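Local coordinates for leucyl-tRNA synthetase (Giardia intestinalis, PDB 3PZ6), which probably joins leucine to its tRNA using ATP, this piece being the CP1 editing domain, which hydrolyses the ester bond of mischarged aminoacyl-tRNA, at residues 16-21 and 153-158; 91-96 and 161-166; 104-109 and 175-180. The protein carries 2 engineered substitutions. All blocks are in the same frame, centred on the assembly; numbering follows the deposited sequence.

Interaction 1 of 3, residues 16-21 and 153-158; sequences LELINY and LLATVR
Glu17 and Arg158 face each other as an antiparallel hydrogen-bonded pair: Arg158 N gives a bond of 2.8 Å to Glu17 O, and Glu17 N returns a longer one of 3.2 Å to Arg158 O. Leu18 and Val157 form the adjoining non-hydrogen-bonded pair, and Ile19 N still reaches Thr156 O at 3.3 Å, carrying the ladder past the end of strand 16-18. On the face of Leu18 and Val157, branched aliphatics suit a buried place: Leu18 CD1 lies 3.8 Å from Ala155 CB and 4.2 Å from Val157 CG1. Ile19 works in another direction, spreading CG1 over the centre of the Arg158 guanidinium, 4.1 Å above its plane, with the two side chains at about a right angle. Its other branch, CG2, lies over a face of the Tyr21 ring. The hydroxyl of Tyr21 meets Thr156 OG1 at 2.6 Å, a hydrogen bond made at the ring edge. Thr156 can supply this partner because its OG1 sits between the backbone N and carbonyl carbon (chi1 60°). Farther out, Asn63 ND2 bonds both Thr156 O and Ile19 O, so one amide from helix 61-71 ties the two segments together. Strand 10-18 continues the sheet to strand 79-86, where Leu16 and Leu18 pair with Leu82 and Val80, while 156-158 pairs on its other side with strand 167-171.

Interaction 2 of 3, residues 91-96 and 161-166; sequences TMVGQT and LSPYEQ
Val93 packs against Leu161 and Pro163 where two loops meet. Its CG2, anti to the backbone N, is carried to 3.8 Å from Pro163 CD, the two side chains crossing at about a right angle, so that the branched valine and the rigid proline ring present hydrocarbon to each other. Val93 CB also packs against Leu161 CB at 4.5 Å, and Met92 contributes only its CB, 4.2 Å from Leu161 CD2. Segment 91-96 begins with Thr91, the last threonine of what corresponds to the threonine-rich motif that lines the CP1 editing pocket in leucyl-tRNA synthetase relatives, and its start is a tight turn in which Gly94 N bonds to Thr91 O. The polar contacts centre on Ser162. Its OG donates to a lone pair of Gln95 O, 3.2 Å away and in the carbonyl plane, while accepting from Tyr164 N at 3.2 Å. This second bond makes an ST turn, a role for which a short hydroxyl side chain is well fitted, so the serine both shapes its own loop and reaches across to the other. Gln95 O also meets the edge of the Tyr164 ring, 3.3 Å from CD2 and in the ring plane. The far end of that tyrosine is held by its hydroxyl bond to Ser224 O, and its ring stacks edge-to-face with Tyr223.

Interaction 3 of 3, residues 104-109 and 175-180; sequences GRYGAY and IKMDKG
Tyr106 turns one face of its ring to Met177, whose terminal methyl CE sits over it, 3.9 Å from the ring centroid and only 19° off the normal. This is a CH-pi contact, displaced somewhat toward the rim on the CE1 side, where Tyr106 CE1 and Met177 CE are 3.6 Å apart. The sulfur stands farther out: Met177 SD is 4.3 Å from the centroid in an oblique direction, a Met-aromatic contact, and approaches the hydroxyl end of the ring, 3.5 Å from Tyr106 OH. The two side chains run at about a right angle. Bends at chi2 and at chi3 (-67°) curl the methionine so that CE comes over the face while SD stays oblique, toward the hydroxyl end. The methyl also fits against the backbone of the facing strand, near Arg105 O. At Gly104 the absence of a side chain allows Met177 SD to come within 4.0 Å of the CA. Ile175 CG2 adds a loose touch near the tyrosine hydroxyl.

Met177 is the second residue of a type I turn from Lys176 to Lys179, closed by Lys179 N to Lys176 O, and its CB points toward the strand, while the charged residues of that turn are solvent-exposed. Through Met177 the loop between strands 167-171 and 183-186 packs onto the start of strand 105-110. The hydroxyl of Tyr106 is held by hydrogen bonds with Gly182 O and Leu101 N. With no hydrogen bond across the segments, the attraction probably rests on dispersion and on the polarisable sulfur beside an aromatic ring whose far end is fixed by other residues.

Overall arrangement
The three interactions interleave along the chain: segments 16-21, 91-96 and 104-109 come first, and their partners 153-158, 161-166 and 175-180 follow in the same order. Interactions 1 and 2 are neighbours, with centres 13 Å apart, and they touch where Ile19 and Val157 pack on Gln166 and where Leu16 meets Gln95. Interaction 3 stands apart, its centre 17 Å from interaction 1 and 23 Å from interaction 2. Interactions 1 and 3 both reach the large mixed sheet, through strands 10-18 and 105-110, whereas interaction 2 joins loops between its strands. All three lie within the CP1 editing domain and join parts of it that are far apart in sequence.

Interaction 1 of 3, residues 16-21 and 153-158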
loop_
_atom_site.group_PDB
_atom_site.type_symbol
_atom_site.label_atom_id
_atom_site.label_comp_id
_atom_site.label_asym_id
_atom_site.label_seq_id
_atom_site.Cartn_x
_atom_site.Cartn_y
_atom_site.Cartn_z
ATOM N N LEU A 16 -2.783 -5.269 -2.488
ATOM C CA LEU A 16 -3.657 -4.132 -2.271
ATOM C C LEU A 16 -4.755 -4.153 -3.326
ATOM O O LEU A 16 -4.508 -3.871 -4.501
ATOM C CB LEU A 16 -2.862 -2.828 -2.324
ATOM C CG LEU A 16 -1.665 -2.675 -1.387
ATOM C CD1 LEU A 16 -0.875 -1.428 -1.766
ATOM C CD2 LEU A 16 -2.097 -2.615 0.074
ATOM N N GLU A 17 -5.967 -4.504 -2.907
ATOM C CA GLU A 17 -7.064 -4.691 -3.849
ATOM C C GLU A 17 -7.623 -3.360 -4.329
ATOM O O GLU A 17 -8.110 -2.554 -3.533
ATOM C CB GLU A 17 -8.181 -5.544 -3.239
ATOM C CG GLU A 17 -9.167 -6.092 -4.274
ATOM C CD GLU A 17 -10.385 -6.780 -3.661
ATOM O OE1 GLU A 17 -11.480 -6.680 -4.262
ATOM O OE2 GLU A 17 -10.256 -7.423 -2.594
ATOM N N LEU A 18 -7.545 -3.139 -5.635
ATOM C CA LEU A 18 -8.187 -1.993 -6.243
ATOM C C LEU A 18 -9.691 -2.189 -6.134
ATOM O O LEU A 18 -10.251 -3.104 -6.731
ATOM C CB LEU A 18 -7.756 -1.838 -7.700
ATOM C CG LEU A 18 -8.192 -0.564 -8.428
ATOM C CD1 LEU A 18 -7.543 0.672 -7.825
ATOM C CD2 LEU A 18 -7.846 -0.673 -9.898
ATOM N N ILE A 19 -10.323 -1.335 -5.339
ATOM C CA ILE A 19 -11.746 -1.433 -5.041
ATOM C C ILE A 19 -12.594 -1.310 -6.301
ATOM O O ILE A 19 -12.417 -0.394 -7.095
ATOM C CB ILE A 19 -12.167 -0.378 -3.994
ATOM C CG1 ILE A 19 -11.392 -0.605 -2.692
ATOM C CG2 ILE A 19 -13.670 -0.418 -3.752
ATOM C CD1 ILE A 19 -11.569 0.481 -1.665
ATOM N N ASN A 20 -13.503 -2.259 -6.483
ATOM C CA ASN A 20 -14.439 -2.217 -7.591
ATOM C C ASN A 20 -15.761 -1.645 -7.103
ATOM O O ASN A 20 -16.523 -2.313 -6.396
ATOM C CB ASN A 20 -14.623 -3.611 -8.196
ATOM C CG ASN A 20 -15.130 -3.572 -9.627
ATOM O OD1 ASN A 20 -16.001 -2.775 -9.977
ATOM N ND2 ASN A 20 -14.587 -4.450 -10.463
ATOM N N TYR A 21 -16.016 -0.395 -7.477
ATOM C CA TYR A 21 -17.205 0.313 -7.030
ATOM C C TYR A 21 -18.461 -0.118 -7.776
ATOM O O TYR A 21 -19.575 0.125 -7.308
ATOM C CB TYR A 21 -16.991 1.822 -7.111
ATOM C CG TYR A 21 -15.998 2.323 -6.082
ATOM C CD1 TYR A 21 -16.412 2.635 -4.789
ATOM C CD2 TYR A 21 -14.647 2.463 -6.393
ATOM C CE1 TYR A 21 -15.514 3.084 -3.836
ATOM C CE2 TYR A 21 -13.738 2.913 -5.445
ATOM C CZ TYR A 21 -14.184 3.222 -4.169
ATOM O OH TYR A 21 -13.307 3.666 -3.215
ATOM N N LEU A 153 -2.576 6.955 -9.590
ATOM C CA LEU A 153 -2.552 8.007 -8.582
ATOM C C LEU A 153 -3.963 8.347 -8.100
ATOM O O LEU A 153 -4.906 8.395 -8.891
ATOM C CB LEU A 153 -1.832 9.242 -9.127
ATOM C CG LEU A 153 -0.892 9.984 -8.176
ATOM C CD1 LEU A 153 0.284 9.100 -7.739
ATOM C CD2 LEU A 153 -0.376 11.272 -8.817
ATOM N N LEU A 154 -4.097 8.545 -6.792
ATOM C CA LEU A 154 -5.379 8.855 -6.144
ATOM C C LEU A 154 -6.487 7.799 -6.364
ATOM O O LEU A 154 -7.672 8.113 -6.312
ATOM C CB LEU A 154 -5.857 10.268 -6.508
ATOM C CG LEU A 154 -4.798 11.374 -6.493
ATOM C CD1 LEU A 154 -5.392 12.674 -6.986
ATOM C CD2 LEU A 154 -4.159 11.552 -5.110
ATOM N N ALA A 155 -6.085 6.553 -6.600
ATOM C CA ALA A 155 -7.009 5.426 -6.579
ATOM C C ALA A 155 -7.194 4.961 -5.138
ATOM O O ALA A 155 -6.425 5.350 -4.254
ATOM C CB ALA A 155 -6.481 4.291 -7.427
ATOM N N THR A 156 -8.216 4.142 -4.900
ATOM C CA THR A 156 -8.448 3.603 -3.566
ATOM C C THR A 156 -8.284 2.099 -3.557
ATOM O O THR A 156 -8.741 1.407 -4.469
ATOM C CB THR A 156 -9.845 3.938 -3.005
ATOM O OG1 THR A 156 -10.837 3.387 -3.863
ATOM C CG2 THR A 156 -10.057 5.412 -2.911
ATOM N N VAL A 157 -7.626 1.602 -2.520
ATOM C CA VAL A 157 -7.428 0.177 -2.370
ATOM C C VAL A 157 -7.915 -0.311 -1.008
ATOM O O VAL A 157 -8.067 0.476 -0.067
ATOM C CB VAL A 157 -5.945 -0.264 -2.663
ATOM C CG1 VAL A 157 -5.599 -0.066 -4.154
ATOM C CG2 VAL A 157 -4.934 0.454 -1.756
ATOM N N ARG A 158 -8.191 -1.609 -0.926
ATOM C CA ARG A 158 -8.514 -2.260 0.333
ATOM C C ARG A 158 -7.188 -2.805 0.824
ATOM O O ARG A 158 -6.587 -3.653 0.165
ATOM C CB ARG A 158 -9.513 -3.394 0.101
ATOM C CG ARG A 158 -10.424 -3.726 1.294
ATOM C CD ARG A 158 -11.874 -3.216 1.091
ATOM N NE ARG A 158 -12.524 -3.858 -0.060
ATOM C CZ ARG A 158 -13.634 -3.426 -0.664
ATOM N NH1 ARG A 158 -14.265 -2.333 -0.237
ATOM N NH2 ARG A 158 -14.110 -4.095 -1.710
#

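Interaction 2 of 3, residues 91-96 and 161-166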
loop_
_atom_site.group_PDB
_atom_site.type_symbol
_atom_site.label_atom_id
_atom_site.label_comp_id
_atom_site.label_asym_id
_atom_site.label_seq_id
_atom_site.Cartn_x
_atom_site.Cartn_y
_atom_site.Cartn_z
ATOM N N THR A 91 4.079 -4.424 10.353
ATOM C CA THR A 91 3.642 -3.035 10.281
ATOM C C THR A 91 2.386 -2.858 9.417
ATOM O O THR A 91 1.862 -1.742 9.303
ATOM C CB THR A 91 4.758 -2.096 9.741
ATOM O OG1 THR A 91 5.150 -2.522 8.437
ATOM C CG2 THR A 91 5.979 -2.072 10.653
ATOM N N MET A 92 1.902 -3.956 8.831
ATOM C CA MET A 92 0.799 -3.908 7.863
ATOM C C MET A 92 -0.543 -3.402 8.401
ATOM O O MET A 92 -1.383 -2.922 7.638
ATOM C CB MET A 92 0.634 -5.250 7.142
ATOM C CG MET A 92 1.674 -5.516 6.040
ATOM S SD MET A 92 1.911 -4.138 4.878
ATOM C CE MET A 92 3.422 -3.421 5.514
ATOM N N VAL A 93 -0.741 -3.491 9.707
ATOM C CA VAL A 93 -1.957 -2.977 10.325
ATOM C C VAL A 93 -1.935 -1.442 10.484
ATOM O O VAL A 93 -2.941 -0.837 10.855
ATOM C CB VAL A 93 -2.251 -3.709 11.672
ATOM C CG1 VAL A 93 -1.063 -3.603 12.621
ATOM C CG2 VAL A 93 -3.537 -3.193 12.328
ATOM N N GLY A 94 -0.795 -0.822 10.184
ATOM C CA GLY A 94 -0.625 0.627 10.337
ATOM C C GLY A 94 -0.655 1.433 9.050
ATOM O O GLY A 94 -0.375 2.637 9.062
ATOM N N GLN A 95 -0.996 0.779 7.943
ATOM C CA GLN A 95 -1.090 1.428 6.629
ATOM C C GLN A 95 -2.101 2.568 6.559
ATOM O O GLN A 95 -3.283 2.388 6.869
ATOM C CB GLN A 95 -1.456 0.408 5.563
ATOM C CG GLN A 95 -0.366 -0.567 5.226
ATOM C CD GLN A 95 -0.891 -1.672 4.377
ATOM O OE1 GLN A 95 -1.582 -2.571 4.861
ATOM N NE2 GLN A 95 -0.602 -1.604 3.088
ATOM N N THR A 96 -1.625 3.731 6.128
ATOM C CA THR A 96 -2.471 4.905 5.940
ATOM C C THR A 96 -2.727 5.194 4.459
ATOM O O THR A 96 -3.662 5.917 4.107
ATOM C CB THR A 96 -1.803 6.142 6.529
ATOM O OG1 THR A 96 -0.532 6.305 5.905
ATOM C CG2 THR A 96 -1.622 5.999 8.024
ATOM N N LEU A 161 -5.236 -6.157 6.687
ATOM C CA LEU A 161 -4.904 -5.996 8.116
ATOM C C LEU A 161 -5.133 -4.601 8.697
ATOM O O LEU A 161 -5.299 -4.453 9.911
ATOM C CB LEU A 161 -3.483 -6.491 8.413
ATOM C CG LEU A 161 -3.285 -7.959 8.819
ATOM C CD1 LEU A 161 -4.296 -8.922 8.181
ATOM C CD2 LEU A 161 -1.859 -8.381 8.503
ATOM N N SER A 162 -5.150 -3.590 7.834
ATOM C CA SER A 162 -5.486 -2.220 8.224
ATOM C C SER A 162 -6.952 -2.111 8.685
ATOM O O SER A 162 -7.842 -2.732 8.090
ATOM C CB SER A 162 -5.231 -1.276 7.052
ATOM O OG SER A 162 -5.461 0.072 7.414
ATOM N N PRO A 163 -7.203 -1.356 9.768
ATOM C CA PRO A 163 -8.574 -1.052 10.182
ATOM C C PRO A 163 -9.263 -0.059 9.249
ATOM O O PRO A 163 -10.474 0.122 9.336
ATOM C CB PRO A 163 -8.392 -0.419 11.568
ATOM C CG PRO A 163 -6.990 0.050 11.591
ATOM C CD PRO A 163 -6.224 -0.936 10.785
ATOM N N TYR A 164 -8.499 0.588 8.377
ATOM C CA TYR A 164 -9.081 1.508 7.407
ATOM C C TYR A 164 -9.802 0.736 6.303
ATOM O O TYR A 164 -9.248 -0.202 5.734
ATOM C CB TYR A 164 -8.002 2.422 6.822
ATOM C CG TYR A 164 -7.461 3.437 7.807
ATOM C CD1 TYR A 164 -8.315 4.334 8.455
ATOM C CD2 TYR A 164 -6.097 3.509 8.086
ATOM C CE1 TYR A 164 -7.827 5.275 9.355
ATOM C CE2 TYR A 164 -5.597 4.448 8.980
ATOM C CZ TYR A 164 -6.467 5.327 9.618
ATOM O OH TYR A 164 -5.981 6.268 10.513
ATOM N N GLU A 165 -11.043 1.120 6.020
ATOM C CA GLU A 165 -11.871 0.393 5.053
ATOM C C GLU A 165 -11.375 0.582 3.615
ATOM O O GLU A 165 -11.618 -0.264 2.742
ATOM C CB GLU A 165 -13.357 0.751 5.213
ATOM C CG GLU A 165 -13.767 2.197 4.894
ATOM C CD GLU A 165 -13.283 3.260 5.904
ATOM O OE1 GLU A 165 -13.729 4.424 5.786
ATOM O OE2 GLU A 165 -12.459 2.958 6.803
ATOM N N GLN A 166 -10.673 1.690 3.384
ATOM C CA GLN A 166 -9.945 1.924 2.144
ATOM C C GLN A 166 -8.825 2.923 2.387
ATOM O O GLN A 166 -8.845 3.648 3.369
ATOM C CB GLN A 166 -10.872 2.432 1.034
ATOM C CG GLN A 166 -11.380 3.867 1.195
ATOM C CD GLN A 166 -12.656 3.929 1.997
ATOM O OE1 GLN A 166 -13.595 3.170 1.746
ATOM N NE2 GLN A 166 -12.699 4.824 2.975
#

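Interaction 3 of 3, residues 104-109 and 175-180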
loop_
_atom_site.group_PDB
_atom_site.type_symbol
_atom_site.label_atom_id
_atom_site.label_comp_id
_atom_site.label_asym_id
_atom_site.label_seq_id
_atom_site.Cartn_x
_atom_site.Cartn_y
_atom_site.Cartn_z
ATOM N N GLY A 104 6.097 6.477 -13.269
ATOM C CA GLY A 104 6.323 5.055 -13.493
ATOM C C GLY A 104 5.434 4.425 -14.554
ATOM O O GLY A 104 4.278 4.829 -14.755
ATOM N N ARG A 105 5.993 3.436 -15.244
ATOM C CA ARG A 105 5.226 2.612 -16.162
ATOM C C ARG A 105 5.010 1.239 -15.535
ATOM O O ARG A 105 5.955 0.479 -15.337
ATOM C CB ARG A 105 5.946 2.483 -17.501
ATOM C CG ARG A 105 5.038 2.061 -18.643
ATOM C CD ARG A 105 5.734 2.180 -19.992
ATOM N NE ARG A 105 6.707 1.112 -20.224
ATOM C CZ ARG A 105 7.165 0.762 -21.426
ATOM N NH1 ARG A 105 6.733 1.383 -22.520
ATOM N NH2 ARG A 105 8.054 -0.216 -21.537
ATOM N N TYR A 106 3.760 0.939 -15.208
ATOM C CA TYR A 106 3.397 -0.339 -14.631
ATOM C C TYR A 106 2.652 -1.155 -15.678
ATOM O O TYR A 106 2.293 -0.641 -16.741
ATOM C CB TYR A 106 2.542 -0.128 -13.374
ATOM C CG TYR A 106 3.240 0.679 -12.300
ATOM C CD1 TYR A 106 4.029 0.054 -11.333
ATOM C CD2 TYR A 106 3.128 2.071 -12.260
ATOM C CE1 TYR A 106 4.680 0.788 -10.353
ATOM C CE2 TYR A 106 3.774 2.814 -11.284
ATOM C CZ TYR A 106 4.550 2.168 -10.334
ATOM O OH TYR A 106 5.198 2.901 -9.366
ATOM N N GLY A 107 2.432 -2.429 -15.391
ATOM C CA GLY A 107 1.690 -3.284 -16.299
ATOM C C GLY A 107 0.704 -4.142 -15.546
ATOM O O GLY A 107 0.927 -4.475 -14.384
ATOM N N ALA A 108 -0.393 -4.488 -16.212
ATOM C CA ALA A 108 -1.381 -5.404 -15.657
ATOM C C ALA A 108 -1.122 -6.817 -16.181
ATOM O O ALA A 108 -1.021 -7.031 -17.391
ATOM C CB ALA A 108 -2.791 -4.941 -16.003
ATOM N N TYR A 109 -1.002 -7.773 -15.262
ATOM C CA TYR A 109 -0.697 -9.159 -15.614
ATOM C C TYR A 109 -1.659 -10.123 -14.929
ATOM O O TYR A 109 -2.319 -9.761 -13.952
ATOM C CB TYR A 109 0.729 -9.521 -15.194
ATOM C CG TYR A 109 1.808 -8.601 -15.708
ATOM C CD1 TYR A 109 2.490 -8.886 -16.893
ATOM C CD2 TYR A 109 2.171 -7.462 -14.995
ATOM C CE1 TYR A 109 3.500 -8.043 -17.364
ATOM C CE2 TYR A 109 3.172 -6.616 -15.455
ATOM C CZ TYR A 109 3.831 -6.910 -16.636
ATOM O OH TYR A 109 4.820 -6.066 -17.079
ATOM N N ILE A 175 10.580 6.741 -5.717
ATOM C CA ILE A 175 10.444 5.308 -5.980
ATOM C C ILE A 175 11.347 4.873 -7.137
ATOM O O ILE A 175 11.428 5.560 -8.163
ATOM C CB ILE A 175 8.978 4.912 -6.259
ATOM C CG1 ILE A 175 8.204 4.836 -4.939
ATOM C CG2 ILE A 175 8.905 3.578 -7.014
ATOM C CD1 ILE A 175 6.729 4.528 -5.080
ATOM N N LYS A 176 12.027 3.742 -6.952
ATOM C CA LYS A 176 12.882 3.161 -7.987
ATOM C C LYS A 176 12.223 1.944 -8.622
ATOM O O LYS A 176 12.012 0.928 -7.962
ATOM C CB LYS A 176 14.259 2.787 -7.420
ATOM C CG LYS A 176 15.018 3.938 -6.765
ATOM C CD LYS A 176 15.304 5.074 -7.742
ATOM C CE LYS A 176 16.010 6.244 -7.054
ATOM N NZ LYS A 176 16.169 7.414 -7.985
ATOM N N MET A 177 11.910 2.055 -9.909
ATOM C CA MET A 177 11.249 0.981 -10.657
ATOM C C MET A 177 12.158 -0.237 -10.884
ATOM O O MET A 177 11.751 -1.222 -11.509
ATOM C CB MET A 177 10.737 1.514 -12.003
ATOM C CG MET A 177 9.745 2.674 -11.897
ATOM S SD MET A 177 8.122 2.218 -11.253
ATOM C CE MET A 177 7.521 1.173 -12.581
ATOM N N ASP A 178 13.389 -0.154 -10.383
ATOM C CA ASP A 178 14.358 -1.242 -10.482
ATOM C C ASP A 178 14.502 -2.013 -9.161
ATOM O O ASP A 178 15.249 -2.992 -9.081
ATOM C CB ASP A 178 15.714 -0.708 -10.958
ATOM C CG ASP A 178 16.160 0.527 -10.188
ATOM O OD1 ASP A 178 15.619 1.630 -10.452
ATOM O OD2 ASP A 178 17.055 0.402 -9.324
ATOM N N LYS A 179 13.797 -1.564 -8.124
ATOM C CA LYS A 179 13.709 -2.306 -6.869
ATOM C C LYS A 179 12.262 -2.650 -6.591
ATOM O O LYS A 179 11.363 -1.885 -6.943
ATOM C CB LYS A 179 14.303 -1.517 -5.694
ATOM C CG LYS A 179 15.727 -1.950 -5.307
ATOM C CD LYS A 179 16.199 -1.307 -3.994
ATOM C CE LYS A 179 17.535 -1.900 -3.521
ATOM N NZ LYS A 179 17.982 -1.349 -2.198
ATOM N N GLY A 180 12.041 -3.807 -5.970
ATOM C CA GLY A 180 10.702 -4.251 -5.600
ATOM C C GLY A 180 9.725 -4.222 -6.757
ATOM O O GLY A 180 10.071 -4.592 -7.877
#